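Local coordinates for protein putative dehydrogenase (Amycolatopsis orientalis, PDB 5A9T) that acts as an imine reductase, reducing imines to amines with NADPH as the hydride source, at residues Glu142-Tyr147 against Pro157-Thr162; Asn103-Trp108 against Thr114-Gly119; Val8-Leu13 against Ala19-Leu24. All coordinates share one frame; numbering follows the deposited sequence.

Contact 1: residues Glu142-Tyr147 against Pro157-Thr162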
ATOM      1  N   GLU A 142     -18.716 -22.842  16.301  1.00 23.48           N
ATOM      2  CA  GLU A 142     -18.577 -24.257  16.733  1.00 22.01           C
ATOM      3  C   GLU A 142     -17.891 -25.097  15.723  1.00 19.36           C
ATOM      4  O   GLU A 142     -17.014 -25.899  16.038  1.00 20.21           O
ATOM      5  CB  GLU A 142     -19.983 -24.858  17.024  1.00 22.37           C
ATOM      6  CG  GLU A 142     -20.731 -24.256  18.207  1.00 29.94           C
ATOM      7  CD  GLU A 142     -21.113 -22.785  18.029  1.00 36.48           C
ATOM      8  OE1 GLU A 142     -21.579 -22.336  16.920  1.00 35.32           O
ATOM      9  OE2 GLU A 142     -20.800 -22.093  18.992  1.00 45.88           O
ATOM     10  N   VAL A 143     -18.253 -24.889  14.450  1.00 19.31           N
ATOM     11  CA  VAL A 143     -17.597 -25.590  13.373  1.00 17.91           C
ATOM     12  C   VAL A 143     -16.112 -25.246  13.282  1.00 16.16           C
ATOM     13  O   VAL A 143     -15.252 -26.038  13.114  1.00 16.93           O
ATOM     14  CB  VAL A 143     -18.235 -25.455  11.917  1.00 19.98           C
ATOM     15  CG1 VAL A 143     -17.384 -25.967  10.805  1.00 20.99           C
ATOM     16  CG2 VAL A 143     -19.675 -26.031  11.891  1.00 22.09           C
ATOM     17  N   PHE A 144     -15.857 -23.931  13.358  1.00 16.56           N
ATOM     18  CA  PHE A 144     -14.521 -23.505  13.383  1.00 17.22           C
ATOM     19  C   PHE A 144     -13.689 -24.165  14.525  1.00 16.63           C
ATOM     20  O   PHE A 144     -12.606 -24.636  14.274  1.00 18.10           O
ATOM     21  CB  PHE A 144     -14.397 -21.917  13.455  1.00 17.08           C
ATOM     22  CG  PHE A 144     -13.011 -21.385  13.379  1.00 16.13           C
ATOM     23  CD1 PHE A 144     -12.422 -21.186  12.172  1.00 17.38           C
ATOM     24  CD2 PHE A 144     -12.324 -21.062  14.518  1.00 18.38           C
ATOM     25  CE1 PHE A 144     -11.156 -20.672  12.053  1.00 18.47           C
ATOM     26  CE2 PHE A 144     -11.018 -20.651  14.442  1.00 18.45           C
ATOM     27  CZ  PHE A 144     -10.430 -20.435  13.207  1.00 20.01           C
ATOM     28  N   GLU A 145     -14.248 -24.107  15.736  1.00 17.66           N
ATOM     29  CA  GLU A 145     -13.544 -24.770  16.838  1.00 21.18           C
ATOM     30  C   GLU A 145     -13.315 -26.266  16.619  1.00 17.50           C
ATOM     31  O   GLU A 145     -12.245 -26.784  16.906  1.00 19.82           O
ATOM     32  CB  GLU A 145     -14.256 -24.526  18.182  1.00 24.12           C
ATOM     33  CG  GLU A 145     -14.101 -23.079  18.657  1.00 34.44           C
ATOM     34  CD  GLU A 145     -12.606 -22.633  18.764  1.00 36.20           C
ATOM     35  OE1 GLU A 145     -11.816 -23.362  19.433  1.00 41.25           O
ATOM     36  OE2 GLU A 145     -12.189 -21.602  18.138  1.00 33.61           O
ATOM     37  N   GLU A 146     -14.307 -26.952  16.067  1.00 16.69           N
ATOM     38  CA  GLU A 146     -14.199 -28.357  15.784  1.00 16.06           C
ATOM     39  C   GLU A 146     -13.078 -28.736  14.869  1.00 17.22           C
ATOM     40  O   GLU A 146     -12.359 -29.698  15.020  1.00 18.64           O
ATOM     41  CB  GLU A 146     -15.588 -28.894  15.287  1.00 16.82           C
ATOM     42  CG  GLU A 146     -15.613 -30.420  15.158  1.00 17.00           C
ATOM     43  CD  GLU A 146     -16.964 -30.908  14.736  1.00 16.81           C
ATOM     44  OE1 GLU A 146     -17.903 -30.150  14.480  1.00 19.99           O
ATOM     45  OE2 GLU A 146     -17.111 -32.170  14.594  1.00 19.41           O
ATOM     46  N   TYR A 147     -12.896 -27.904  13.799  1.00 15.93           N
ATOM     47  CA  TYR A 147     -12.034 -28.218  12.760  1.00 17.13           C
ATOM     48  C   TYR A 147     -10.812 -27.319  12.538  1.00 16.10           C
ATOM     49  O   TYR A 147     -10.099 -27.565  11.634  1.00 18.04           O
ATOM     50  CB  TYR A 147     -12.845 -28.366  11.419  1.00 16.87           C
ATOM     51  CG  TYR A 147     -13.702 -29.652  11.446  1.00 14.47           C
ATOM     52  CD1 TYR A 147     -13.100 -30.888  11.385  1.00 16.16           C
ATOM     53  CD2 TYR A 147     -15.056 -29.556  11.497  1.00 15.86           C
ATOM     54  CE1 TYR A 147     -13.868 -32.051  11.450  1.00 15.30           C
ATOM     55  CE2 TYR A 147     -15.805 -30.725  11.551  1.00 16.56           C
ATOM     56  CZ  TYR A 147     -15.208 -31.936  11.476  1.00 16.05           C
ATOM     57  OH  TYR A 147     -15.995 -33.080  11.521  1.00 17.08           O
ATOM     58  N   PRO A 157      -5.642 -20.341  10.064  1.00 19.14           N
ATOM     59  CA  PRO A 157      -7.054 -20.105   9.966  1.00 19.17           C
ATOM     60  C   PRO A 157      -7.461 -18.935  10.874  1.00 20.86           C
ATOM     61  O   PRO A 157      -7.110 -18.905  12.051  1.00 22.78           O
ATOM     62  CB  PRO A 157      -7.643 -21.405  10.472  1.00 20.34           C
ATOM     63  CG  PRO A 157      -6.654 -21.922  11.433  1.00 24.20           C
ATOM     64  CD  PRO A 157      -5.323 -21.479  10.960  1.00 21.05           C
ATOM     65  N   VAL A 158      -8.196 -17.966  10.369  1.00 17.83           N
ATOM     66  CA  VAL A 158      -8.683 -16.795  11.066  1.00 16.90           C
ATOM     67  C   VAL A 158     -10.188 -16.745  11.008  1.00 17.64           C
ATOM     68  O   VAL A 158     -10.771 -16.734   9.968  1.00 20.81           O
ATOM     69  CB  VAL A 158      -8.126 -15.484  10.439  1.00 20.10           C
ATOM     70  CG1 VAL A 158      -8.700 -14.312  11.200  1.00 21.25           C
ATOM     71  CG2 VAL A 158      -6.629 -15.459  10.534  1.00 24.70           C
ATOM     72  N   HIS A 159     -10.892 -16.777  12.147  1.00 16.30           N
ATOM     73  CA  HIS A 159     -12.291 -16.664  12.213  1.00 17.72           C
ATOM     74  C   HIS A 159     -12.670 -15.226  12.424  1.00 17.63           C
ATOM     75  O   HIS A 159     -12.406 -14.669  13.517  1.00 21.95           O
ATOM     76  CB  HIS A 159     -12.822 -17.571  13.359  1.00 19.40           C
ATOM     77  CG  HIS A 159     -14.300 -17.603  13.450  1.00 18.23           C
ATOM     78  ND1 HIS A 159     -15.150 -18.252  12.606  1.00 22.24           N
ATOM     79  CD2 HIS A 159     -15.097 -17.076  14.420  1.00 21.64           C
ATOM     80  CE1 HIS A 159     -16.419 -18.072  12.988  1.00 19.45           C
ATOM     81  NE2 HIS A 159     -16.401 -17.338  14.075  1.00 26.45           N
ATOM     82  N   LEU A 160     -13.395 -14.731  11.479  1.00 17.38           N
ATOM     83  CA  LEU A 160     -13.725 -13.280  11.457  1.00 18.06           C
ATOM     84  C   LEU A 160     -14.932 -12.997  12.252  1.00 23.32           C
ATOM     85  O   LEU A 160     -15.094 -11.888  12.743  1.00 24.36           O
ATOM     86  CB  LEU A 160     -13.951 -12.797  10.071  1.00 20.61           C
ATOM     87  CG  LEU A 160     -12.739 -12.938   9.135  1.00 19.79           C
ATOM     88  CD1 LEU A 160     -13.186 -12.683   7.738  1.00 20.60           C
ATOM     89  CD2 LEU A 160     -11.596 -12.037   9.553  1.00 21.60           C
ATOM     90  N   GLY A 161     -15.857 -13.929  12.358  1.00 20.47           N
ATOM     91  CA  GLY A 161     -17.202 -13.707  12.924  1.00 23.78           C
ATOM     92  C   GLY A 161     -18.220 -14.699  12.426  1.00 22.23           C
ATOM     93  O   GLY A 161     -17.945 -15.521  11.554  1.00 18.90           O
ATOM     94  N   THR A 162     -19.453 -14.625  12.994  1.00 23.59           N
ATOM     95  CA  THR A 162     -20.533 -15.509  12.609  1.00 22.66           C
ATOM     96  C   THR A 162     -21.298 -15.292  11.372  1.00 19.97           C
ATOM     97  O   THR A 162     -21.918 -16.150  10.780  1.00 24.78           O
ATOM     98  CB  THR A 162     -21.454 -15.751  13.854  1.00 28.56           C
ATOM     99  OG1 THR A 162     -21.964 -14.464  14.191  1.00 30.33           O
ATOM    100  CG2 THR A 162     -20.669 -16.237  15.029  1.00 28.48           C
TER
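Phe144 does most of the work here, laying one face of its ring against His159 CB. That CB sits 3.5 Å from the centroid of the Phe144 ring and only 3° off the ring normal, so it stands over the middle of the ring as a CH-pi contact and touches all six carbons about equally. Phe144 carries CG anti to its backbone N (chi1 -176°), which swings the ring off the helix and down onto the strand. The two aromatic side chains run alongside each other, pointing opposite ways, with ring planes inclined at 36° and neither stacked nor edge-on. Farther along the ring, Phe144 CE1 packs on Pro157 CB at 3.9 Å, while Pro157 O lies near the ring plane, 3.8 Å from Phe144 CZ at its edge. Glu145 OE2 also lies at the ring edge, in plane. One polar atom pays for this packing: His159 ND1 is buried, 3.8 Å from Phe144 CB, and has no partner anywhere in the model.

Outward from this aromatic patch the contact quickly thins. Glu142 and Glu145 are exposed, and their side chains stay clear of residues 157-162. Val158 turns its CB away from the helix and packs on Leu136 of the neighbouring strand 134-139; Leu160 reaches Leu205 of the second subunit. On the inner side, Phe144 also rests on Leu117 of strand 115-121, so the ring is wedged between helix and sheet. Helix 142-147 and strand 157-161 run nearly antiparallel, their axes 10.1 Å apart at closest approach. This is the return leg of a beta-alpha-beta crossover, strand 134-139, helix 141-152, strand 156-161, whose last strand is the outermost of the Rossmann-type domain's sheet within this chain.

Contact 2: residues Asn103-Trp108 against Thr114-Gly119; sequences NEALRW and TGYLDG
A beta-alpha-beta crossover of the Rossmann-type domain passes through this contact, where helix 99-111 turns back into strand 115-121 and Tyr116 receives the helix on one face of its ring. The helix backbone itself does the covering. Leu106 CA makes a CH-pi contact 4.0 Å from the centroid of the Tyr116 ring, 23° off the ring normal, and Leu106 N and the carbonyl carbon of Ala105 stand over the centre of the same face. This close approach of backbone to ring matches the short CA-CA distance of 5.8 Å between Leu106 and Tyr116. At the hydroxyl end, the methyl of Ala105 fits against the phenol: Ala105 CB is 3.7 Å from Tyr116 CZ and 3.3 Å from Tyr116 OH. At the other end, Leu106 CB lies 3.8 Å from Tyr116 CD2; the leucine tip beyond it is modelled in two conformers.

With chi1 near trans (-173°), the Tyr116 ring stands up from the strand and sends its hydroxyl along it to Asp118, two residues on. Tyr116 OH donates to Asp118 OD1 at 2.6 Å, on the lone pair that points away from the other carboxylate oxygen. That short bond and a second one, between the hydroxyl and Asn93 ND2, fix the outer end of the phenol, and Asp118 OD1 is gripped again by Ser96 OG. The helix thus packs on a side chain already pinned by its own strand and by its neighbour. Tyr116 and Thr114 also touch Val91, and Leu117 pairs its backbone with Val91 and Asn93, so strand 90-93 flanks the contact within the sheet, while Ala105 also touches Leu75 of helix 75-78.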
ATOM      1  N   ASN A 103     -24.355 -16.183   2.511  1.00 24.12           N
ATOM      2  CA  ASN A 103     -25.495 -16.202   3.385  1.00 24.48           C
ATOM      3  C   ASN A 103     -26.568 -17.172   2.926  1.00 23.20           C
ATOM      4  O   ASN A 103     -27.227 -17.825   3.797  1.00 24.47           O
ATOM      5  CB  ASN A 103     -26.036 -14.790   3.444  1.00 27.84           C
ATOM      6  CG  ASN A 103     -25.567 -14.146   4.675  1.00 39.36           C
ATOM      7  OD1 ASN A 103     -26.130 -14.396   5.722  1.00 47.66           O
ATOM      8  ND2 ASN A 103     -24.415 -13.585   4.634  1.00 36.61           N
ATOM      9  N   GLU A 104     -26.802 -17.207   1.629  1.00 21.16           N
ATOM     10  CA  GLU A 104     -27.729 -18.169   0.953  1.00 22.91           C
ATOM     11  C   GLU A 104     -27.287 -19.587   1.248  1.00 27.47           C
ATOM     12  O   GLU A 104     -28.105 -20.443   1.659  1.00 27.10           O
ATOM     13  CB  GLU A 104     -27.811 -18.049  -0.607  1.00 24.76           C
ATOM     14  N   ALA A 105     -25.996 -19.856   1.026  1.00 21.94           N
ATOM     15  CA  ALA A 105     -25.519 -21.212   1.310  1.00 20.80           C
ATOM     16  C   ALA A 105     -25.612 -21.568   2.791  1.00 21.61           C
ATOM     17  O   ALA A 105     -25.865 -22.779   3.044  1.00 20.08           O
ATOM     18  CB  ALA A 105     -24.053 -21.296   0.842  1.00 20.20           C
ATOM     19  N   LEU A 106     -25.385 -20.718   3.732  1.00 19.88           N
ATOM     20  CA  LEU A 106     -25.545 -21.014   5.145  0.70 20.99           C
ATOM     21  C   LEU A 106     -27.020 -21.457   5.380  1.00 24.14           C
ATOM     22  O   LEU A 106     -27.269 -22.471   6.012  1.00 22.50           O
ATOM     23  CB  LEU A 106     -25.160 -19.824   6.017  0.70 26.71           C
ATOM     24  CG  LEU A 106     -25.194 -20.006   7.545  0.70 30.03           C
ATOM     25  CD1 LEU A 106     -26.494 -19.621   8.214  0.70 29.38           C
ATOM     26  CD2 LEU A 106     -24.897 -21.406   7.962  0.70 33.77           C
ATOM     27  N   ARG A 107     -27.961 -20.681   4.892  1.00 23.35           N
ATOM     28  CA  ARG A 107     -29.389 -21.074   5.077  1.00 24.79           C
ATOM     29  C   ARG A 107     -29.665 -22.412   4.415  1.00 23.77           C
ATOM     30  O   ARG A 107     -30.456 -23.215   5.031  1.00 23.18           O
ATOM     31  CB  ARG A 107     -30.301 -19.953   4.512  1.00 27.02           C
ATOM     32  CG  ARG A 107     -30.210 -18.744   5.427  1.00 32.15           C
ATOM     33  CD  ARG A 107     -31.277 -17.687   5.101  1.00 39.52           C
ATOM     34  NE  ARG A 107     -31.154 -17.150   3.732  1.00 43.84           N
ATOM     35  CZ  ARG A 107     -30.439 -16.071   3.375  1.00 51.86           C
ATOM     36  NH1 ARG A 107     -29.748 -15.333   4.255  1.00 48.96           N
ATOM     37  NH2 ARG A 107     -30.393 -15.734   2.108  1.00 49.62           N
ATOM     38  N   TRP A 108     -29.181 -22.688   3.196  1.00 20.02           N
ATOM     39  CA  TRP A 108     -29.279 -23.888   2.529  1.00 19.86           C
ATOM     40  C   TRP A 108     -28.801 -25.048   3.465  1.00 20.46           C
ATOM     41  O   TRP A 108     -29.431 -26.109   3.657  1.00 19.36           O
ATOM     42  CB  TRP A 108     -28.577 -23.878   1.170  1.00 23.12           C
ATOM     43  CG  TRP A 108     -28.428 -25.154   0.508  1.00 25.76           C
ATOM     44  CD1 TRP A 108     -29.253 -25.711  -0.398  1.00 27.31           C
ATOM     45  CD2 TRP A 108     -27.283 -26.062   0.585  1.00 23.61           C
ATOM     46  NE1 TRP A 108     -28.782 -26.896  -0.808  1.00 26.89           N
ATOM     47  CE2 TRP A 108     -27.567 -27.118  -0.278  1.00 25.83           C
ATOM     48  CE3 TRP A 108     -26.131 -26.067   1.304  1.00 29.19           C
ATOM     49  CZ2 TRP A 108     -26.759 -28.222  -0.433  1.00 29.84           C
ATOM     50  CZ3 TRP A 108     -25.228 -27.169   1.126  1.00 29.55           C
ATOM     51  CH2 TRP A 108     -25.578 -28.222   0.244  1.00 29.74           C
ATOM     52  N   THR A 114     -26.977 -29.350   8.243  1.00 18.14           N
ATOM     53  CA  THR A 114     -25.519 -29.378   7.948  1.00 15.48           C
ATOM     54  C   THR A 114     -24.850 -28.146   8.493  1.00 15.33           C
ATOM     55  O   THR A 114     -25.368 -27.045   8.365  1.00 17.42           O
ATOM     56  CB  THR A 114     -25.399 -29.365   6.424  1.00 16.49           C
ATOM     57  OG1 THR A 114     -26.141 -30.511   5.843  1.00 17.91           O
ATOM     58  CG2 THR A 114     -23.910 -29.474   5.994  1.00 17.12           C
ATOM     59  N   GLY A 115     -23.724 -28.309   9.139  1.00 15.16           N
ATOM     60  CA  GLY A 115     -22.946 -27.152   9.664  1.00 15.49           C
ATOM     61  C   GLY A 115     -22.281 -26.458   8.504  1.00 15.47           C
ATOM     62  O   GLY A 115     -22.043 -27.078   7.442  1.00 16.14           O
ATOM     63  N   TYR A 116     -21.984 -25.183   8.712  1.00 14.93           N
ATOM     64  CA  TYR A 116     -21.493 -24.415   7.599  1.00 14.63           C
ATOM     65  C   TYR A 116     -20.450 -23.407   8.005  1.00 16.00           C
ATOM     66  O   TYR A 116     -20.693 -22.661   8.957  1.00 17.35           O
ATOM     67  CB  TYR A 116     -22.657 -23.686   6.880  1.00 16.88           C
ATOM     68  CG  TYR A 116     -22.249 -23.024   5.635  1.00 15.49           C
ATOM     69  CD1 TYR A 116     -22.156 -23.687   4.375  1.00 15.25           C
ATOM     70  CD2 TYR A 116     -21.871 -21.648   5.655  1.00 17.07           C
ATOM     71  CE1 TYR A 116     -21.691 -23.037   3.212  1.00 17.46           C
ATOM     72  CE2 TYR A 116     -21.464 -21.043   4.460  1.00 15.48           C
ATOM     73  CZ  TYR A 116     -21.368 -21.632   3.332  1.00 15.47           C
ATOM     74  OH  TYR A 116     -20.959 -21.133   2.086  1.00 17.63           O
ATOM     75  N   LEU A 117     -19.340 -23.364   7.302  1.00 15.61           N
ATOM     76  CA  LEU A 117     -18.328 -22.297   7.452  1.00 16.77           C
ATOM     77  C   LEU A 117     -17.965 -21.868   6.038  1.00 16.03           C
ATOM     78  O   LEU A 117     -17.777 -22.674   5.132  1.00 16.58           O
ATOM     79  CB  LEU A 117     -17.154 -22.883   8.334  1.00 18.00           C
ATOM     80  CG  LEU A 117     -16.128 -21.959   8.813  1.00 21.66           C
ATOM     81  CD1 LEU A 117     -16.744 -20.985   9.821  1.00 20.27           C
ATOM     82  CD2 LEU A 117     -14.954 -22.762   9.330  1.00 19.73           C
ATOM     83  N   ASP A 118     -17.823 -20.537   5.831  1.00 16.11           N
ATOM     84  CA  ASP A 118     -17.422 -20.002   4.544  1.00 16.12           C
ATOM     85  C   ASP A 118     -15.939 -19.545   4.710  1.00 15.13           C
ATOM     86  O   ASP A 118     -15.554 -19.037   5.784  1.00 18.36           O
ATOM     87  CB  ASP A 118     -18.313 -18.798   4.187  1.00 19.15           C
ATOM     88  CG  ASP A 118     -18.381 -18.615   2.698  1.00 21.83           C
ATOM     89  OD1 ASP A 118     -19.031 -19.382   1.873  1.00 21.88           O
ATOM     90  OD2 ASP A 118     -17.605 -17.722   2.167  1.00 22.79           O
ATOM     91  N   GLY A 119     -15.156 -19.777   3.669  1.00 15.84           N
ATOM     92  CA  GLY A 119     -13.790 -19.334   3.788  1.00 15.68           C
ATOM     93  C   GLY A 119     -13.276 -18.720   2.517  1.00 15.97           C
ATOM     94  O   GLY A 119     -13.686 -19.088   1.403  1.00 17.77           O
TER

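Contact 3: residues Val8-Leu13 against Ala19-Leu24; sequences VTVAGL and ALAAAL
Val10 and Leu24 cross obliquely, and Leu24 meets Val8 at about a right angle, and a single methyl of Leu24 serves both valines. Leu24 CD1 is 3.8 Å from Val10 CG2 and 3.9 Å from Val8 CG1. With CG anti to the carbonyl carbon (chi1 -64°), Leu24 drops this branch into the interval between two residues that face the helix from the same side of the strand; Thr9, between them, turns the opposite way. The valines offer different branches. Val8 uses CG1, the methyl anti to its backbone N, whereas Val10 uses CG2, the one anti to its carbonyl carbon. That same Val10 CG2 also meets Ala21, 4.0 Å from Ala21 CB, one helical turn before Leu24. The helix comes close at this small residue: the Val10 and Ala21 CA atoms are 6.2 Å apart.

All four touching residues are buried, and the contact is purely apolar. The segment axes of strand 8-11 and helix 19-24 approach to 8.9 Å at 163°, nearly antiparallel. Leu24 goes on to pack on Val31 of strand 30-34, tying the helix to that neighbour, while Val8 meets Leu64 and Val66 of strand 64-67 on the other side of 7-11. Just past the strand, Gly12 has positive phi and psi, backbone angles that suit glycine. It opens the GxGxxG turn with Gly14 and Gly17, and Leu13, Gly14, Met16 and Gly17 all belong to the NADP(+) site: the classic strand-turn-helix of a Rossmann dinucleotide-binding fold.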
ATOM      1  N   VAL A   8     -11.594 -36.692   5.303  1.00 16.65           N
ATOM      2  CA  VAL A   8     -12.040 -35.435   4.786  1.00 15.40           C
ATOM      3  C   VAL A   8     -12.417 -35.655   3.329  1.00 15.22           C
ATOM      4  O   VAL A   8     -11.734 -36.426   2.643  1.00 16.71           O
ATOM      5  CB  VAL A   8     -10.936 -34.356   4.813  1.00 17.37           C
ATOM      6  CG1 VAL A   8     -11.536 -33.048   4.274  1.00 17.30           C
ATOM      7  CG2 VAL A   8     -10.321 -34.245   6.173  1.00 19.68           C
ATOM      8  N   THR A   9     -13.469 -35.028   2.827  1.00 14.09           N
ATOM      9  CA  THR A   9     -13.811 -35.052   1.462  1.00 14.30           C
ATOM     10  C   THR A   9     -13.493 -33.694   0.854  1.00 16.02           C
ATOM     11  O   THR A   9     -13.870 -32.659   1.432  1.00 15.30           O
ATOM     12  CB  THR A   9     -15.276 -35.381   1.298  1.00 16.14           C
ATOM     13  OG1 THR A   9     -15.524 -36.743   1.681  1.00 16.84           O
ATOM     14  CG2 THR A   9     -15.748 -35.219  -0.117  1.00 17.31           C
ATOM     15  N   VAL A  10     -12.954 -33.677  -0.355  1.00 15.18           N
ATOM     16  CA  VAL A  10     -12.822 -32.455  -1.156  1.00 14.93           C
ATOM     17  C   VAL A  10     -13.669 -32.597  -2.382  1.00 16.27           C
ATOM     18  O   VAL A  10     -13.476 -33.548  -3.193  1.00 16.52           O
ATOM     19  CB  VAL A  10     -11.351 -32.215  -1.515  1.00 15.43           C
ATOM     20  CG1 VAL A  10     -11.265 -30.984  -2.431  1.00 16.93           C
ATOM     21  CG2 VAL A  10     -10.491 -32.051  -0.298  1.00 17.17           C
ATOM     22  N   ALA A  11     -14.640 -31.721  -2.571  1.00 15.57           N
ATOM     23  CA  ALA A  11     -15.465 -31.649  -3.720  1.00 15.32           C
ATOM     24  C   ALA A  11     -15.092 -30.474  -4.602  1.00 17.66           C
ATOM     25  O   ALA A  11     -15.261 -29.314  -4.228  1.00 17.41           O
ATOM     26  CB  ALA A  11     -16.925 -31.538  -3.325  1.00 17.18           C
ATOM     27  N   GLY A  12     -14.593 -30.751  -5.780  1.00 17.56           N
ATOM     28  CA  GLY A  12     -14.105 -29.727  -6.661  1.00 18.37           C
ATOM     29  C   GLY A  12     -12.608 -29.850  -6.811  1.00 19.41           C
ATOM     30  O   GLY A  12     -11.830 -29.678  -5.901  1.00 19.03           O
ATOM     31  N   LEU A  13     -12.121 -30.253  -8.023  1.00 18.56           N
ATOM     32  CA  LEU A  13     -10.718 -30.524  -8.282  1.00 18.83           C
ATOM     33  C   LEU A  13     -10.121 -29.627  -9.390  1.00 21.30           C
ATOM     34  O   LEU A  13      -9.174 -30.113 -10.097  1.00 23.88           O
ATOM     35  CB  LEU A  13     -10.445 -32.008  -8.593  1.00 20.46           C
ATOM     36  CG  LEU A  13     -10.933 -32.972  -7.514  1.00 21.15           C
ATOM     37  CD1 LEU A  13     -10.710 -34.417  -7.983  1.00 22.11           C
ATOM     38  CD2 LEU A  13     -10.174 -32.712  -6.217  1.00 21.82           C
ATOM     39  N   ALA A  19      -5.082 -28.466  -4.971  1.00 18.55           N
ATOM     40  CA  ALA A  19      -4.103 -28.073  -3.963  1.00 16.89           C
ATOM     41  C   ALA A  19      -4.564 -28.341  -2.495  1.00 16.29           C
ATOM     42  O   ALA A  19      -3.829 -28.762  -1.673  1.00 17.18           O
ATOM     43  CB  ALA A  19      -3.706 -26.618  -4.134  1.00 17.05           C
ATOM     44  N   LEU A  20      -5.855 -28.122  -2.278  1.00 17.26           N
ATOM     45  CA  LEU A  20      -6.420 -28.446  -0.987  1.00 14.29           C
ATOM     46  C   LEU A  20      -6.325 -29.933  -0.678  1.00 15.70           C
ATOM     47  O   LEU A  20      -5.902 -30.341   0.382  1.00 16.96           O
ATOM     48  CB  LEU A  20      -7.879 -28.004  -0.906  1.00 15.13           C
ATOM     49  CG  LEU A  20      -8.193 -26.531  -1.104  1.00 16.92           C
ATOM     50  CD1 LEU A  20      -9.668 -26.136  -1.316  1.00 18.47           C
ATOM     51  CD2 LEU A  20      -7.611 -25.670  -0.019  1.00 19.41           C
ATOM     52  N   ALA A  21      -6.721 -30.747  -1.629  1.00 15.62           N
ATOM     53  CA  ALA A  21      -6.665 -32.139  -1.400  1.00 16.98           C
ATOM     54  C   ALA A  21      -5.233 -32.671  -1.205  1.00 17.32           C
ATOM     55  O   ALA A  21      -4.992 -33.440  -0.302  1.00 17.85           O
ATOM     56  CB  ALA A  21      -7.315 -32.849  -2.572  1.00 18.93           C
ATOM     57  N   ALA A  22      -4.285 -32.159  -1.993  1.00 18.43           N
ATOM     58  CA  ALA A  22      -2.910 -32.512  -1.836  1.00 20.17           C
ATOM     59  C   ALA A  22      -2.330 -32.149  -0.500  1.00 20.83           C
ATOM     60  O   ALA A  22      -1.670 -32.950   0.137  1.00 22.57           O
ATOM     61  CB  ALA A  22      -2.070 -31.935  -2.945  1.00 22.28           C
ATOM     62  N   ALA A  23      -2.703 -30.939   0.009  1.00 17.56           N
ATOM     63  CA  ALA A  23      -2.265 -30.534   1.304  1.00 20.03           C
ATOM     64  C   ALA A  23      -2.818 -31.439   2.373  1.00 17.73           C
ATOM     65  O   ALA A  23      -2.168 -31.761   3.364  1.00 20.90           O
ATOM     66  CB  ALA A  23      -2.609 -29.074   1.504  1.00 19.00           C
ATOM     67  N   LEU A  24      -4.100 -31.822   2.299  1.00 18.60           N
ATOM     68  CA  LEU A  24      -4.668 -32.691   3.296  1.00 16.69           C
ATOM     69  C   LEU A  24      -4.079 -34.115   3.297  1.00 17.93           C
ATOM     70  O   LEU A  24      -3.831 -34.679   4.329  1.00 19.56           O
ATOM     71  CB  LEU A  24      -6.203 -32.728   3.119  1.00 17.64           C
ATOM     72  CG  LEU A  24      -6.927 -31.411   3.345  1.00 19.39           C
ATOM     73  CD1 LEU A  24      -8.311 -31.504   2.802  1.00 19.44           C
ATOM     74  CD2 LEU A  24      -6.980 -31.151   4.851  1.00 18.94           C
TER

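In the fold
Following the chain from the N terminus, contact 3 comes first, closing the short glycine-rich turn between strand 7-11 and helix 15-26. Contact 2 then closes the link from helix 99-111 into strand 115-121, and contact 1 the one from helix 141-152 into strand 156-161. The three are strictly in series, with no nesting or crossing, and all bind a helix to the same mixed sheet. Contact 3 sits on an inner strand, contact 1 on the strand outermost within this chain, and contact 2 between them. Contacts 1 and 2 touch directly: Val143 packs on Leu117 and on the backbone of Gly115 and Tyr116. Contact 3 stays apart, joined to them through the sheet.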